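Local coordinates for PHOX (Pseudomonas fluorescens, PDB 4A9V), which catalyses the hydrolysis of phosphate monoesters as an alkaline phosphatase, using a complex cofactor of iron and calcium ions, at residues L173-F176 against Q177-A180; P240-L243 against N244-G247. All coordinates share one frame; numbering follows the deposited sequence.

Interaction 1: residues L173-F176 against Q177-A180; sequences LGTF and QNCA. With FEO (mu-oxo-diiron), chain S.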
ATOM      1  N   LEU A 173       2.452 -18.965  -9.045  1.00  8.21           N
ATOM      2  CA  LEU A 173       3.278 -18.056  -9.823  1.00  8.14           C
ATOM      3  C   LEU A 173       2.896 -16.618  -9.516  1.00  7.74           C
ATOM      4  O   LEU A 173       1.777 -16.169  -9.784  1.00  9.12           O
ATOM      5  CB  LEU A 173       3.140 -18.326 -11.315  1.00  9.40           C
ATOM      6  CG  LEU A 173       3.619 -19.697 -11.785  1.00 11.05           C
ATOM      7  CD1 LEU A 173       3.496 -19.792 -13.294  1.00 14.33           C
ATOM      8  CD2 LEU A 173       5.045 -19.974 -11.335  1.00 13.93           C
ATOM      9  N   GLY A 174       3.862 -15.890  -8.986  1.00  8.09           N
ATOM     10  CA  GLY A 174       3.791 -14.444  -8.961  1.00  8.25           C
ATOM     11  C   GLY A 174       3.179 -13.836  -7.724  1.00  8.08           C
ATOM     12  O   GLY A 174       2.317 -14.423  -7.057  1.00  8.12           O
ATOM     13  N   THR A 175       3.646 -12.626  -7.447  1.00  7.37           N
ATOM     14  CA  THR A 175       2.907 -11.626  -6.717  1.00  7.50           C
ATOM     15  C   THR A 175       2.903 -10.376  -7.590  1.00  8.53           C
ATOM     16  O   THR A 175       3.885 -10.105  -8.293  1.00  9.26           O
ATOM     17  CB  THR A 175       3.559 -11.380  -5.335  1.00  7.79           C
ATOM     18  OG1 THR A 175       2.770 -10.476  -4.569  1.00  8.65           O
ATOM     19  CG2 THR A 175       4.969 -10.832  -5.450  1.00  9.95           C
ATOM     20  N   PHE A 176       1.734  -9.758  -7.719  1.00  7.94           N
ATOM     21  CA  PHE A 176       1.570  -8.619  -8.603  1.00  7.74           C
ATOM     22  C   PHE A 176       0.509  -7.686  -8.018  1.00  7.65           C
ATOM     23  O   PHE A 176      -0.092  -7.999  -6.991  1.00  7.57           O
ATOM     24  CB  PHE A 176       1.241  -9.062 -10.049  1.00  7.62           C
ATOM     25  CG  PHE A 176       0.084 -10.033 -10.162  1.00  8.14           C
ATOM     26  CD1 PHE A 176      -1.228  -9.576 -10.130  1.00  8.11           C
ATOM     27  CD2 PHE A 176       0.302 -11.387 -10.342  1.00  8.14           C
ATOM     28  CE1 PHE A 176      -2.289 -10.458 -10.210  1.00  8.49           C
ATOM     29  CE2 PHE A 176      -0.757 -12.270 -10.463  1.00  9.06           C
ATOM     30  CZ  PHE A 176      -2.052 -11.809 -10.355  1.00  9.59           C
ATOM     31  N   GLN A 177       0.395  -6.486  -8.572  1.00  6.92           N
ATOM     32  CA  GLN A 177      -0.476  -5.456  -8.007  1.00  6.87           C
ATOM     33  C   GLN A 177      -0.120  -5.225  -6.535  1.00  6.12           C
ATOM     34  O   GLN A 177      -0.961  -4.892  -5.697  1.00  7.21           O
ATOM     35  CB  GLN A 177      -1.959  -5.772  -8.233  1.00  7.38           C
ATOM     36  CG  GLN A 177      -2.368  -5.698  -9.702  1.00  8.12           C
ATOM     37  CD  GLN A 177      -2.562  -4.291 -10.269  1.00  8.49           C
ATOM     38  OE1 GLN A 177      -2.762  -4.140 -11.477  1.00 11.08           O
ATOM     39  NE2 GLN A 177      -2.697  -3.301  -9.407  1.00  8.32           N
ATOM     40  N   ASN A 178       1.182  -5.174  -6.301  1.00  6.38           N
ATOM     41  CA  ASN A 178       1.763  -4.952  -4.980  1.00  6.22           C
ATOM     42  C   ASN A 178       1.695  -3.488  -4.583  1.00  6.52           C
ATOM     43  O   ASN A 178       2.356  -2.640  -5.181  1.00  6.85           O
ATOM     44  CB  ASN A 178       3.217  -5.399  -4.966  1.00  6.33           C
ATOM     45  CG  ASN A 178       3.358  -6.837  -5.347  1.00  7.44           C
ATOM     46  OD1 ASN A 178       3.199  -7.192  -6.516  1.00  8.56           O
ATOM     47  ND2 ASN A 178       3.461  -7.693  -4.338  1.00  9.51           N
ATOM     48  N   CYS A 179       0.857  -3.208  -3.593  1.00  6.11           N
ATOM     49  CA  CYS A 179       0.492  -1.861  -3.213  1.00  5.99           C
ATOM     50  C   CYS A 179       1.448  -1.378  -2.126  1.00  5.74           C
ATOM     51  O   CYS A 179       2.513  -0.843  -2.431  1.00  7.03           O
ATOM     52  CB  CYS A 179      -0.971  -1.855  -2.774  1.00  6.14           C
ATOM     53  SG  CYS A 179      -1.583  -0.240  -2.302  1.00  7.59           S
ATOM     54  N   ALA A 180       1.149  -1.655  -0.866  1.00  6.30           N
ATOM     55  CA  ALA A 180       2.058  -1.226   0.188  1.00  6.38           C
ATOM     56  C   ALA A 180       2.482  -2.402   1.081  1.00  5.93           C
ATOM     57  O   ALA A 180       2.553  -3.554   0.611  1.00  6.84           O
ATOM     58  CB  ALA A 180       1.470  -0.044   0.964  1.00  6.97           C
TER
HETATM   59 FE1  FEO S1594      -2.512   0.669  -4.385  1.00  7.69          FE
HETATM   60 FE2  FEO S1594      -5.191   1.619  -2.390  1.00  7.08          FE
HETATM   61  O   FEO S1594      -3.616   1.977  -3.447  1.00  7.92           O
HETATM   62  O   HOH W   1      -1.112   2.310  -4.485  1.00  8.23           O
HETATM   63  O   HOH W   2      -3.619   1.618  -6.123  1.00 13.70           O
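T175 and N178 meet across a kink in one continuous piece of chain: the backbone runs extended through T175 and F176, turns at Q177 into a left-handed conformation, and continues as the strand that begins at N178. The two side chains cross at about a right angle. N178 ND2 donates to T175 OG1 over 2.9 Å, with the hydroxyl tilted 18° from the amide plane. Threonine suits the place because its hydroxyl stands anti to the backbone N (chi1 -175°) and faces the amide, while E193 is the stronger partner of the same oxygen; N178 ND2 also bonds T191 on the neighbouring strand 189-193, so this nitrogen has two partners, T175 and T191. N178 OD1 rests 3.0 Å from F176 CA, folded back over the bend. F176 lies buried, its CD1 4.1 Å from Q177 CG, and the ring and amide planes of this pair stand 84° apart. Q177 sends its amide away from the bend, while its backbone N bonds E117. Beyond the kink C179 SG binds FE1 of the mu-oxo-diiron group at 2.5 Å, and the bridging oxo atom, two waters and the carboxylates of E90 and E194 are further ligands of that iron. A bend leading into an edge strand thus delivers a cysteine sulfur to the metal centre of this beta-propeller phosphatase.

Interaction 2: residues P240-L243 against N244-G247; sequences PNEL and NRHG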
ATOM      1  N   PRO A 240     -10.349 -20.662 -13.133  1.00  9.82           N
ATOM      2  CA  PRO A 240     -11.037 -19.788 -12.187  1.00 10.10           C
ATOM      3  C   PRO A 240     -10.422 -19.757 -10.791  1.00  8.86           C
ATOM      4  O   PRO A 240     -10.473 -18.728 -10.122  1.00  9.76           O
ATOM      5  CB  PRO A 240     -12.456 -20.362 -12.148  1.00 11.40           C
ATOM      6  CG  PRO A 240     -12.301 -21.781 -12.576  1.00 11.36           C
ATOM      7  CD  PRO A 240     -11.219 -21.746 -13.616  1.00 10.77           C
ATOM      8  N   ASN A 241      -9.822 -20.853 -10.341  1.00  9.23           N
ATOM      9  CA  ASN A 241      -9.256 -20.853  -8.995  1.00  9.44           C
ATOM     10  C   ASN A 241      -7.974 -20.048  -8.901  1.00  9.08           C
ATOM     11  O   ASN A 241      -7.529 -19.738  -7.793  1.00  9.06           O
ATOM     12  CB  ASN A 241      -8.998 -22.260  -8.470  1.00 10.35           C
ATOM     13  CG  ASN A 241     -10.269 -22.984  -8.073  1.00 10.77           C
ATOM     14  OD1 ASN A 241     -11.359 -22.406  -8.050  1.00 12.70           O
ATOM     15  ND2 ASN A 241     -10.123 -24.240  -7.694  1.00 12.55           N
ATOM     16  N   GLU A 242      -7.406 -19.633 -10.032  1.00  9.15           N
ATOM     17  CA  GLU A 242      -6.259 -18.731  -9.961  1.00  8.16           C
ATOM     18  C   GLU A 242      -6.627 -17.429  -9.254  1.00  8.08           C
ATOM     19  O   GLU A 242      -5.792 -16.854  -8.564  1.00  8.07           O
ATOM     20  CB  GLU A 242      -5.666 -18.453 -11.344  1.00  8.40           C
ATOM     21  CG  GLU A 242      -4.348 -17.682 -11.313  1.00  8.27           C
ATOM     22  CD  GLU A 242      -3.174 -18.462 -10.749  1.00  8.60           C
ATOM     23  OE1 GLU A 242      -3.322 -19.672 -10.475  1.00  8.99           O
ATOM     24  OE2 GLU A 242      -2.088 -17.854 -10.582  1.00  8.92           O
ATOM     25  N   LEU A 243      -7.885 -16.999  -9.360  1.00  8.14           N
ATOM     26  CA  LEU A 243      -8.334 -15.796  -8.651  1.00  8.45           C
ATOM     27  C   LEU A 243      -8.130 -15.916  -7.139  1.00  7.74           C
ATOM     28  O   LEU A 243      -8.002 -14.908  -6.444  1.00  8.03           O
ATOM     29  CB  LEU A 243      -9.811 -15.540  -8.966  1.00  8.86           C
ATOM     30  CG  LEU A 243     -10.304 -14.117  -8.685  1.00  8.51           C
ATOM     31  CD1 LEU A 243      -9.754 -13.142  -9.713  1.00 10.24           C
ATOM     32  CD2 LEU A 243     -11.822 -14.055  -8.642  1.00 10.17           C
ATOM     33  N   ASN A 244      -8.179 -17.139  -6.617  1.00  7.85           N
ATOM     34  CA  ASN A 244      -8.083 -17.359  -5.179  1.00  7.52           C
ATOM     35  C   ASN A 244      -6.652 -17.346  -4.663  1.00  7.81           C
ATOM     36  O   ASN A 244      -6.429 -17.255  -3.456  1.00  8.25           O
ATOM     37  CB  ASN A 244      -8.742 -18.678  -4.798  1.00  8.08           C
ATOM     38  CG  ASN A 244     -10.211 -18.700  -5.116  1.00  9.67           C
ATOM     39  OD1 ASN A 244     -10.874 -17.669  -5.083  1.00 12.14           O
ATOM     40  ND2 ASN A 244     -10.726 -19.875  -5.450  1.00 10.64           N
ATOM     41  N   ARG A 245      -5.689 -17.429  -5.575  1.00  7.23           N
ATOM     42  CA  ARG A 245      -4.282 -17.587  -5.228  1.00  7.55           C
ATOM     43  C   ARG A 245      -3.546 -16.239  -5.218  1.00  6.88           C
ATOM     44  O   ARG A 245      -2.324 -16.192  -5.053  1.00  7.60           O
ATOM     45  CB  ARG A 245      -3.634 -18.593  -6.178  1.00  7.65           C
ATOM     46  CG  ARG A 245      -4.135 -20.015  -5.923  1.00  8.83           C
ATOM     47  CD  ARG A 245      -4.307 -20.847  -7.178  1.00  8.34           C
ATOM     48  NE  ARG A 245      -3.077 -20.974  -7.955  1.00  8.46           N
ATOM     49  CZ  ARG A 245      -2.102 -21.830  -7.677  1.00  8.71           C
ATOM     50  NH1 ARG A 245      -2.214 -22.664  -6.654  1.00  9.09           N
ATOM     51  NH2 ARG A 245      -1.011 -21.851  -8.427  1.00  9.67           N
ATOM     52  N   HIS A 246      -4.328 -15.162  -5.251  1.00  7.10           N
ATOM     53  CA  HIS A 246      -3.854 -13.787  -5.170  1.00  6.71           C
ATOM     54  C   HIS A 246      -4.818 -12.999  -4.320  1.00  6.81           C
ATOM     55  O   HIS A 246      -5.940 -13.446  -4.048  1.00  7.27           O
ATOM     56  CB  HIS A 246      -3.734 -13.186  -6.573  1.00  7.57           C
ATOM     57  CG  HIS A 246      -2.848 -13.984  -7.482  1.00  7.17           C
ATOM     58  ND1 HIS A 246      -1.497 -13.893  -7.436  1.00  7.62           N
ATOM     59  CD2 HIS A 246      -3.148 -15.044  -8.327  1.00  7.78           C
ATOM     60  CE1 HIS A 246      -0.972 -14.831  -8.249  1.00  7.53           C
ATOM     61  NE2 HIS A 246      -1.979 -15.543  -8.782  1.00  7.63           N
ATOM     62  N   GLY A 247      -4.364 -11.842  -3.841  1.00  6.45           N
ATOM     63  CA  GLY A 247      -5.082 -11.083  -2.821  1.00  6.80           C
ATOM     64  C   GLY A 247      -4.617 -11.381  -1.401  1.00  6.32           C
ATOM     65  O   GLY A 247      -5.394 -11.251  -0.452  1.00  6.61           O
TER
HETATM   66  O   HOH W   3     -13.144 -20.522  -6.895  1.00 18.24           O
HETATM   67  O   HOH W   4      -0.076 -19.684 -10.198  1.00  9.26           O
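E242 sets its carboxylate against the edges of the R245 guanidinium and the H246 imidazole, one oxygen for each. Its chain leaves anti to the backbone N (chi1 -172°) and then bends at chi2, which brings the carboxylate back beside residues three and four places further on. R245 NE donates to E242 OE1 at 2.8 Å in a salt bridge, the oxygen lying close to the guanidinium plane but itself met from above the carboxylate plane. H246 NE2 gives E242 OE2 a straighter bond of 2.9 Å (168°), in the plane of the imidazole. Water 4 joins E242 OE2 to R245 NH2, and R233 forms a salt bridge with OE2, so glutamate has both the length and the charge for this buried place. A glutamine here would probably leave R245 and R233 without the negative charge that balances them and deprive H246 or R245 of an acceptor. D166 takes the other end of R245. On a different side of the turn, N241 OD1 and N244 ND2 are 3.7 Å apart and bridged by water 3; the main-chain oxygens of K162 and L160 hold their amide nitrogens. In the backbone, R245 N bonds E242 O at 3.0 Å and N244 N bonds N241 O at 2.9 Å. These i to i+3 bonds are the signature of a 3-10 helix, here a single short one, opened by P240, in the loop leading to strand 249-252.

Interactions 1 and 2 lie in series along the chain, their centres 12 Å apart, and meet through aromatic rings: F176 CE2 approaches H246 CE1 to 3.4 Å, with the planes about 35° apart. The same H246 CE1 is 3.4 Å from L173 O, so the imidazole that E242 holds by its NE2 is packed against the chain entering the bend at 173-176. R233 provides a second tie, through a salt bridge to E242 and a weak hydrogen bond to L173 O, and K263 a third, through G174 O and R245 O. Only interaction 1 reaches the cofactor, through C179; interaction 2 lies away from the metal sites and touches the chain carrying C179 at F176, L173 and G174.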